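Local coordinates for protein LRA-12 (Uncultured bacterium, PDB 5AEB) that is a class B3 di-zinc metallo-beta-lactamase that probably hydrolyses beta-lactam antibiotics, carbapenems among them, at residues Ser229-His234 with Lys246-Arg251; Arg25-Leu30 with Phe220-Ala225. All coordinates share one frame; numbering follows the deposited sequence.

Contact 1: residues Ser229-His234 with Lys246-Arg251; sequences SQFSMH and KSFMDR
An apolar cluster of Phe-231, Met-233 and Phe-248 packs the chain that leaves the second zinc site against the loop leading into helix 251-267. The rim of the Phe-231 ring is turned to Phe-248: its CE2 lies 4.0 Å from Phe-248 CE1, and that carbon sits in the plane of the Phe-231 ring, so the phenylalanines do not stack face to face. Met-233 crosses Phe-248 at an angle, with its CG 4.1 Å from Phe-248 CE1, at the edge of that ring and near its plane. Met-233 CB rests 3.4 Å above the plane of the Phe-231 ring, displaced toward the rim. With CG anti to the backbone N (chi1 -176°), the Met-233 chain runs on extended to the sulfur, and the bend at chi3 turns the terminal CE away from Phe-248. In this metallo-beta-lactamase fold, His-227, a ligand of the second zinc, shortly precedes Phe-231 in sequence; the side chains of Phe-231 and His-227 are about 7 Å apart, and a zinc ion is about 11 Å from the Phe-231 side chain. A backbone bond of 3.0 Å from Ser-232 N to Ser-229 O closes the turn that carries Phe-231, and Ser-232 takes up a left-handed conformation before helix 233-236 begins. The polar links run around the cluster. Lys-236 NZ bonds to Phe-231 O and forms a salt bridge with Asp-250 OD2, thereby spanning both segments, while Asp-250 OD1 caps the start of helix 251-267 through Gly-253 N.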
ATOM      1  N   SER A 229       8.013   7.495  -4.529  1.00 20.83           N
ATOM      2  CA  SER A 229       8.879   7.549  -5.680  1.00 21.06           C
ATOM      3  C   SER A 229       8.301   6.724  -6.829  1.00 20.60           C
ATOM      4  O   SER A 229       8.499   7.091  -7.976  1.00 20.74           O
ATOM      5  CB  SER A 229      10.309   7.110  -5.336  1.00 21.51           C
ATOM      6  OG  SER A 229      10.315   5.771  -4.860  1.00 21.25           O
ATOM      7  N   GLN A 230       7.564   5.639  -6.524  1.00 20.14           N
ATOM      8  CA  GLN A 230       7.076   4.766  -7.601  1.00 19.84           C
ATOM      9  C   GLN A 230       6.022   5.383  -8.508  1.00 19.66           C
ATOM     10  O   GLN A 230       5.875   4.951  -9.625  1.00 19.62           O
ATOM     11  CB  GLN A 230       6.598   3.412  -7.087  1.00 19.53           C
ATOM     12  CG  GLN A 230       7.666   2.644  -6.343  1.00 19.78           C
ATOM     13  CD  GLN A 230       7.093   1.472  -5.549  1.00 19.51           C
ATOM     14  OE1 GLN A 230       5.974   1.543  -4.954  1.00 19.18           O
ATOM     15  NE2 GLN A 230       7.834   0.396  -5.526  1.00 19.74           N
ATOM     16  N   PHE A 231       5.301   6.391  -8.036  1.00 19.73           N
ATOM     17  CA  PHE A 231       4.459   7.194  -8.928  1.00 20.32           C
ATOM     18  C   PHE A 231       4.922   8.629  -9.071  1.00 21.20           C
ATOM     19  O   PHE A 231       4.119   9.490  -9.417  1.00 21.57           O
ATOM     20  CB  PHE A 231       2.961   7.155  -8.541  1.00 19.90           C
ATOM     21  CG  PHE A 231       2.628   7.684  -7.160  1.00 20.06           C
ATOM     22  CD1 PHE A 231       3.008   7.004  -6.013  1.00 20.14           C
ATOM     23  CD2 PHE A 231       1.824   8.800  -7.018  1.00 20.45           C
ATOM     24  CE1 PHE A 231       2.632   7.461  -4.752  1.00 20.27           C
ATOM     25  CE2 PHE A 231       1.460   9.284  -5.769  1.00 20.74           C
ATOM     26  CZ  PHE A 231       1.856   8.606  -4.628  1.00 20.63           C
ATOM     27  N   SER A 232       6.194   8.876  -8.796  1.00 22.06           N
ATOM     28  CA  SER A 232       6.785  10.234  -8.892  1.00 23.34           C
ATOM     29  C   SER A 232       5.946  11.276  -8.156  1.00 24.21           C
ATOM     30  O   SER A 232       5.670  12.339  -8.708  1.00 24.43           O
ATOM     31  CB  SER A 232       6.874  10.677 -10.347  1.00 23.37           C
ATOM     32  OG  SER A 232       7.786   9.884 -11.049  1.00 23.44           O
ATOM     33  N   MET A 233       5.505  10.980  -6.934  1.00 24.72           N
ATOM     34  CA  MET A 233       4.571  11.882  -6.256  1.00 25.89           C
ATOM     35  C   MET A 233       5.121  13.318  -6.099  1.00 27.04           C
ATOM     36  O   MET A 233       4.391  14.292  -6.254  1.00 27.02           O
ATOM     37  CB  MET A 233       4.151  11.325  -4.902  1.00 26.33           C
ATOM     38  CG  MET A 233       3.110  12.192  -4.207  1.00 27.46           C
ATOM     39  SD  MET A 233       2.894  11.578  -2.533  1.00 29.87           S
ATOM     40  CE  MET A 233       4.093  12.543  -1.621  1.00 29.36           C
ATOM     41  N   HIS A 234       6.414  13.417  -5.828  1.00 27.71           N
ATOM     42  CA  HIS A 234       7.058  14.697  -5.638  1.00 29.86           C
ATOM     43  C   HIS A 234       7.271  15.525  -6.871  1.00 30.42           C
ATOM     44  O   HIS A 234       7.583  16.702  -6.746  1.00 31.90           O
ATOM     45  CB  HIS A 234       8.334  14.512  -4.853  1.00 30.28           C
ATOM     46  CG  HIS A 234       8.095  13.874  -3.536  1.00 30.14           C
ATOM     47  ND1 HIS A 234       7.406  14.487  -2.559  1.00 30.73           N
ATOM     48  CD2 HIS A 234       8.395  12.611  -3.077  1.00 29.52           C
ATOM     49  CE1 HIS A 234       7.326  13.681  -1.504  1.00 30.10           C
ATOM     50  NE2 HIS A 234       7.932  12.529  -1.822  1.00 29.81           N
ATOM     51  N   LYS A 246      -5.902  16.318 -11.175  1.00 32.07           N
ATOM     52  CA  LYS A 246      -5.402  16.066 -12.534  1.00 31.76           C
ATOM     53  C   LYS A 246      -3.889  15.798 -12.618  1.00 30.63           C
ATOM     54  O   LYS A 246      -3.440  15.062 -13.511  1.00 29.42           O
ATOM     55  CB  LYS A 246      -5.896  17.138 -13.514  1.00 33.29           C
ATOM     56  CG  LYS A 246      -7.418  17.041 -13.696  1.00 34.91           C
ATOM     57  CD  LYS A 246      -7.997  18.232 -14.419  1.00 36.36           C
ATOM     58  CE  LYS A 246      -9.511  18.152 -14.467  1.00 37.89           C
ATOM     59  NZ  LYS A 246     -10.016  19.285 -15.316  1.00 40.41           N
ATOM     60  N   SER A 247      -3.122  16.313 -11.656  1.00 30.14           N
ATOM     61  CA  SER A 247      -1.686  16.070 -11.650  1.00 29.49           C
ATOM     62  C   SER A 247      -1.326  14.608 -11.359  1.00 28.01           C
ATOM     63  O   SER A 247      -0.180  14.179 -11.584  1.00 27.59           O
ATOM     64  CB  SER A 247      -0.943  17.043 -10.741  1.00 30.96           C
ATOM     65  OG  SER A 247      -1.645  17.256  -9.536  1.00 33.18           O
ATOM     66  N   PHE A 248      -2.329  13.834 -10.941  1.00 26.44           N
ATOM     67  CA  PHE A 248      -2.159  12.416 -10.668  1.00 25.09           C
ATOM     68  C   PHE A 248      -2.688  11.507 -11.782  1.00 24.46           C
ATOM     69  O   PHE A 248      -2.621  10.280 -11.686  1.00 23.87           O
ATOM     70  CB  PHE A 248      -2.748  12.079  -9.283  1.00 24.54           C
ATOM     71  CG  PHE A 248      -1.997  12.725  -8.156  1.00 24.65           C
ATOM     72  CD1 PHE A 248      -0.800  12.183  -7.701  1.00 24.26           C
ATOM     73  CD2 PHE A 248      -2.459  13.905  -7.580  1.00 25.35           C
ATOM     74  CE1 PHE A 248      -0.100  12.803  -6.676  1.00 24.74           C
ATOM     75  CE2 PHE A 248      -1.773  14.518  -6.554  1.00 25.48           C
ATOM     76  CZ  PHE A 248      -0.583  13.980  -6.113  1.00 25.50           C
ATOM     77  N   MET A 249      -3.199  12.127 -12.847  1.00 24.67           N
ATOM     78  CA  MET A 249      -3.588  11.407 -14.040  1.00 24.34           C
ATOM     79  C   MET A 249      -2.322  11.185 -14.874  1.00 23.88           C
ATOM     80  O   MET A 249      -1.704  12.146 -15.347  1.00 24.36           O
ATOM     81  CB  MET A 249      -4.672  12.164 -14.796  1.00 25.05           C
ATOM     82  CG  MET A 249      -6.026  12.229 -14.069  1.00 25.85           C
ATOM     83  SD  MET A 249      -7.268  13.147 -15.063  1.00 27.14           S
ATOM     84  CE  MET A 249      -8.616  13.113 -13.878  1.00 28.07           C
ATOM     85  N   ASP A 250      -1.914   9.925 -15.033  1.00 22.95           N
ATOM     86  CA  ASP A 250      -0.566   9.626 -15.558  1.00 22.54           C
ATOM     87  C   ASP A 250      -0.491   8.187 -16.045  1.00 21.88           C
ATOM     88  O   ASP A 250       0.276   7.373 -15.524  1.00 21.49           O
ATOM     89  CB  ASP A 250       0.498   9.922 -14.461  1.00 22.50           C
ATOM     90  CG  ASP A 250       1.940   9.683 -14.925  1.00 22.66           C
ATOM     91  OD1 ASP A 250       2.230   9.811 -16.139  1.00 23.08           O
ATOM     92  OD2 ASP A 250       2.803   9.342 -14.072  1.00 22.53           O
ATOM     93  N   ARG A 251      -1.300   7.868 -17.049  1.00 21.59           N
ATOM     94  CA  ARG A 251      -1.272   6.554 -17.604  1.00 21.58           C
ATOM     95  C   ARG A 251       0.104   6.181 -18.163  1.00 21.63           C
ATOM     96  O   ARG A 251       0.569   5.054 -17.934  1.00 21.70           O
ATOM     97  CB  ARG A 251      -2.391   6.381 -18.634  1.00 22.19           C
ATOM     98  CG  ARG A 251      -2.515   4.968 -19.181  1.00 21.99           C
ATOM     99  CD  ARG A 251      -2.855   3.959 -18.107  1.00 21.85           C
ATOM    100  NE  ARG A 251      -2.487   2.616 -18.567  1.00 21.95           N
ATOM    101  CZ  ARG A 251      -3.160   1.507 -18.280  1.00 22.17           C
ATOM    102  NH1 ARG A 251      -4.250   1.547 -17.507  1.00 21.69           N
ATOM    103  NH2 ARG A 251      -2.716   0.342 -18.744  1.00 22.16           N
TER

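Contact 2: residues Arg25-Leu30 with Phe220-Ala225; sequences RIAGNL and FDIWVA. With SO4 (sulfate ion), chain F.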
ATOM      1  N   ARG A  25      -4.717  16.267   0.285  1.00 24.51           N
ATOM      2  CA  ARG A  25      -5.790  15.667  -0.471  1.00 24.41           C
ATOM      3  C   ARG A  25      -5.312  15.422  -1.922  1.00 24.37           C
ATOM      4  O   ARG A  25      -4.868  16.330  -2.613  1.00 24.36           O
ATOM      5  CB  ARG A  25      -6.989  16.627  -0.440  1.00 25.40           C
ATOM      6  CG  ARG A  25      -8.307  16.072  -0.951  1.00 25.42           C
ATOM      7  CD  ARG A  25      -9.384  17.164  -0.903  1.00 26.43           C
ATOM      8  NE  ARG A  25     -10.645  16.644  -1.434  1.00 26.76           N
ATOM      9  CZ  ARG A  25     -11.619  17.380  -1.985  1.00 27.65           C
ATOM     10  NH1 ARG A  25     -11.490  18.695  -2.093  1.00 28.34           N
ATOM     11  NH2 ARG A  25     -12.727  16.782  -2.446  1.00 27.47           N
ATOM     12  N   ILE A  26      -5.396  14.165  -2.350  1.00 23.82           N
ATOM     13  CA  ILE A  26      -5.094  13.781  -3.696  1.00 24.01           C
ATOM     14  C   ILE A  26      -6.338  14.010  -4.575  1.00 24.27           C
ATOM     15  O   ILE A  26      -6.264  14.713  -5.583  1.00 24.89           O
ATOM     16  CB  ILE A  26      -4.641  12.291  -3.751  1.00 23.64           C
ATOM     17  CG1 ILE A  26      -3.355  12.091  -2.910  1.00 23.32           C
ATOM     18  CG2 ILE A  26      -4.439  11.831  -5.186  1.00 23.92           C
ATOM     19  CD1 ILE A  26      -3.243  10.701  -2.307  1.00 22.79           C
ATOM     20  N   ALA A  27      -7.468  13.415  -4.185  1.00 23.75           N
ATOM     21  CA  ALA A  27      -8.671  13.410  -5.032  1.00 24.23           C
ATOM     22  C   ALA A  27      -9.893  12.957  -4.230  1.00 23.88           C
ATOM     23  O   ALA A  27      -9.832  11.954  -3.549  1.00 23.30           O
ATOM     24  CB  ALA A  27      -8.460  12.498  -6.237  1.00 24.17           C
ATOM     25  N   GLY A  28     -10.991  13.706  -4.292  1.00 24.34           N
ATOM     26  CA  GLY A  28     -12.206  13.315  -3.584  1.00 24.50           C
ATOM     27  C   GLY A  28     -11.932  13.121  -2.094  1.00 23.89           C
ATOM     28  O   GLY A  28     -11.339  13.981  -1.452  1.00 23.81           O
ATOM     29  N   ASN A  29     -12.320  11.967  -1.568  1.00 23.75           N
ATOM     30  CA  ASN A  29     -12.073  11.644  -0.184  1.00 23.28           C
ATOM     31  C   ASN A  29     -10.742  10.875   0.074  1.00 22.44           C
ATOM     32  O   ASN A  29     -10.534  10.359   1.158  1.00 22.12           O
ATOM     33  CB  ASN A  29     -13.303  10.959   0.438  1.00 24.58           C
ATOM     34  CG  ASN A  29     -13.539   9.538  -0.092  1.00 26.19           C
ATOM     35  OD1 ASN A  29     -13.036   9.160  -1.151  1.00 27.16           O
ATOM     36  ND2 ASN A  29     -14.314   8.737   0.654  1.00 26.89           N
ATOM     37  N   LEU A  30      -9.842  10.838  -0.906  1.00 21.52           N
ATOM     38  CA  LEU A  30      -8.518  10.225  -0.731  1.00 20.88           C
ATOM     39  C   LEU A  30      -7.436  11.242  -0.329  1.00 20.64           C
ATOM     40  O   LEU A  30      -7.238  12.246  -1.017  1.00 21.05           O
ATOM     41  CB  LEU A  30      -8.075   9.480  -2.007  1.00 20.41           C
ATOM     42  CG  LEU A  30      -6.652   8.916  -2.029  1.00 20.06           C
ATOM     43  CD1 LEU A  30      -6.455   7.859  -0.935  1.00 19.39           C
ATOM     44  CD2 LEU A  30      -6.334   8.345  -3.415  1.00 19.91           C
ATOM     45  N   PHE A 220      -8.356   3.225 -14.840  1.00 20.34           N
ATOM     46  CA  PHE A 220      -8.512   4.159 -13.731  1.00 20.15           C
ATOM     47  C   PHE A 220      -8.103   5.561 -14.252  1.00 20.29           C
ATOM     48  O   PHE A 220      -7.443   5.696 -15.326  1.00 20.34           O
ATOM     49  CB  PHE A 220      -7.570   3.748 -12.575  1.00 19.54           C
ATOM     50  CG  PHE A 220      -6.165   3.468 -13.040  1.00 19.32           C
ATOM     51  CD1 PHE A 220      -5.249   4.514 -13.226  1.00 19.29           C
ATOM     52  CD2 PHE A 220      -5.764   2.158 -13.337  1.00 19.27           C
ATOM     53  CE1 PHE A 220      -3.958   4.254 -13.717  1.00 19.20           C
ATOM     54  CE2 PHE A 220      -4.483   1.908 -13.808  1.00 19.20           C
ATOM     55  CZ  PHE A 220      -3.578   2.946 -14.012  1.00 19.16           C
ATOM     56  N   ASP A 221      -8.459   6.575 -13.477  1.00 20.26           N
ATOM     57  CA  ASP A 221      -8.123   7.952 -13.773  1.00 20.68           C
ATOM     58  C   ASP A 221      -6.808   8.309 -13.084  1.00 20.21           C
ATOM     59  O   ASP A 221      -5.962   8.971 -13.669  1.00 20.33           O
ATOM     60  CB  ASP A 221      -9.255   8.849 -13.275  1.00 21.54           C
ATOM     61  CG  ASP A 221     -10.572   8.573 -14.004  1.00 22.44           C
ATOM     62  OD1 ASP A 221     -10.536   8.581 -15.274  1.00 23.24           O
ATOM     63  OD2 ASP A 221     -11.623   8.327 -13.347  1.00 22.53           O
ATOM     64  N   ILE A 222      -6.647   7.827 -11.848  1.00 19.94           N
ATOM     65  CA  ILE A 222      -5.513   8.136 -10.978  1.00 19.76           C
ATOM     66  C   ILE A 222      -4.930   6.853 -10.371  1.00 19.32           C
ATOM     67  O   ILE A 222      -5.674   5.951  -9.941  1.00 19.21           O
ATOM     68  CB  ILE A 222      -5.956   9.097  -9.838  1.00 20.08           C
ATOM     69  CG1 ILE A 222      -6.388  10.457 -10.445  1.00 20.65           C
ATOM     70  CG2 ILE A 222      -4.897   9.207  -8.728  1.00 19.95           C
ATOM     71  CD1 ILE A 222      -7.030  11.379  -9.431  1.00 21.16           C
ATOM     72  N   TRP A 223      -3.605   6.743 -10.404  1.00 19.16           N
ATOM     73  CA  TRP A 223      -2.930   5.661  -9.733  1.00 18.85           C
ATOM     74  C   TRP A 223      -1.979   6.234  -8.726  1.00 18.88           C
ATOM     75  O   TRP A 223      -1.332   7.294  -8.956  1.00 19.12           O
ATOM     76  CB  TRP A 223      -2.203   4.741 -10.699  1.00 18.75           C
ATOM     77  CG  TRP A 223      -0.995   5.335 -11.393  1.00 18.89           C
ATOM     78  CD1 TRP A 223      -0.991   6.271 -12.419  1.00 19.14           C
ATOM     79  CD2 TRP A 223       0.430   5.035 -11.146  1.00 18.88           C
ATOM     80  NE1 TRP A 223       0.282   6.573 -12.793  1.00 19.27           N
ATOM     81  CE2 TRP A 223       1.185   5.864 -12.076  1.00 19.14           C
ATOM     82  CE3 TRP A 223       1.123   4.189 -10.276  1.00 18.75           C
ATOM     83  CZ2 TRP A 223       2.583   5.852 -12.122  1.00 19.31           C
ATOM     84  CZ3 TRP A 223       2.523   4.171 -10.338  1.00 18.91           C
ATOM     85  CH2 TRP A 223       3.235   4.981 -11.248  1.00 19.20           C
ATOM     86  N   VAL A 224      -1.906   5.566  -7.599  1.00 18.71           N
ATOM     87  CA  VAL A 224      -0.877   5.872  -6.624  1.00 18.77           C
ATOM     88  C   VAL A 224      -0.213   4.552  -6.255  1.00 18.54           C
ATOM     89  O   VAL A 224      -0.690   3.477  -6.661  1.00 18.36           O
ATOM     90  CB  VAL A 224      -1.455   6.575  -5.374  1.00 18.98           C
ATOM     91  CG1 VAL A 224      -2.064   7.928  -5.744  1.00 19.38           C
ATOM     92  CG2 VAL A 224      -2.493   5.669  -4.727  1.00 18.81           C
ATOM     93  N   ALA A 225       0.866   4.606  -5.477  1.00 18.62           N
ATOM     94  CA  ALA A 225       1.612   3.380  -5.195  1.00 18.51           C
ATOM     95  C   ALA A 225       2.049   3.302  -3.734  1.00 18.59           C
ATOM     96  O   ALA A 225       1.764   4.209  -2.953  1.00 18.76           O
ATOM     97  CB  ALA A 225       2.790   3.230  -6.166  1.00 18.64           C
TER
HETATM   98  S   SO4 F1310     -14.641  19.975  -3.486  1.00 76.51           S
HETATM   99  O1  SO4 F1310     -15.488  20.230  -4.675  1.00 80.49           O
HETATM  100  O2  SO4 F1310     -15.331  18.952  -2.647  1.00 68.49           O
HETATM  101  O3  SO4 F1310     -14.434  21.238  -2.730  1.00 72.97           O
HETATM  102  O4  SO4 F1310     -13.302  19.521  -3.940  1.00 72.89           O
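Ala-27 and Ile-222 make the tight part of this contact, where the edge strands of the two sheets of the sandwich face each other: Ala-27 CB meets Ile-222 CD1 at 3.7 Å. Ile-222 reaches it with CG1 anti to its carbonyl carbon (chi1 -65°) and CD1 extended beyond. That rotation turns the other branch to Ile-26, and the two CG2 methyls approach less closely, at 4.4 Å. Ile-26 and Ala-27 both face Leu-30 in a classic beta bulge, which directs their side chains together at strand 222-225. A type II' turn from Ala-27 to Leu-30 follows, with Gly-28 at its positive-phi position.

The fringe is looser: Leu-30 and Val-224 point in, yet each stays more than 4.5 Å from the other segment. On the outer side, extended Arg-25 touches nothing of 220-225 and is held by its own turn and a sulfate. It donates NE to Gly-28 O at 2.8 Å, almost straight (169°) and onto a lone pair in the carbonyl plane, and NH1 to sulfate O4 at 2.7 Å. Across the sheets, therefore, the joint rests on buried hydrocarbon, and charge is kept to its outer margin.

In the fold
From the N terminus, residues 25-30 come first, on the outermost strand of the seven-stranded sheet. Contact 2 closes a loop of 189 residues, which holds every zinc ligand but His-227, when the chain returns at 220-225 on the edge strand of the other sheet. The chain then passes His-227, and contact 1 closes a short loop of 11 residues that includes the rest of helix 233-236. The closures are in series, neither nested nor crossed, yet they adjoin: Phe-248 packs on both Ile-26 and Ile-222, and Asp-250 O lies 2.8 Å from Trp-223 NE1, a probable hydrogen bond. Together they tie both sheet edges to the approach to helix 251-267.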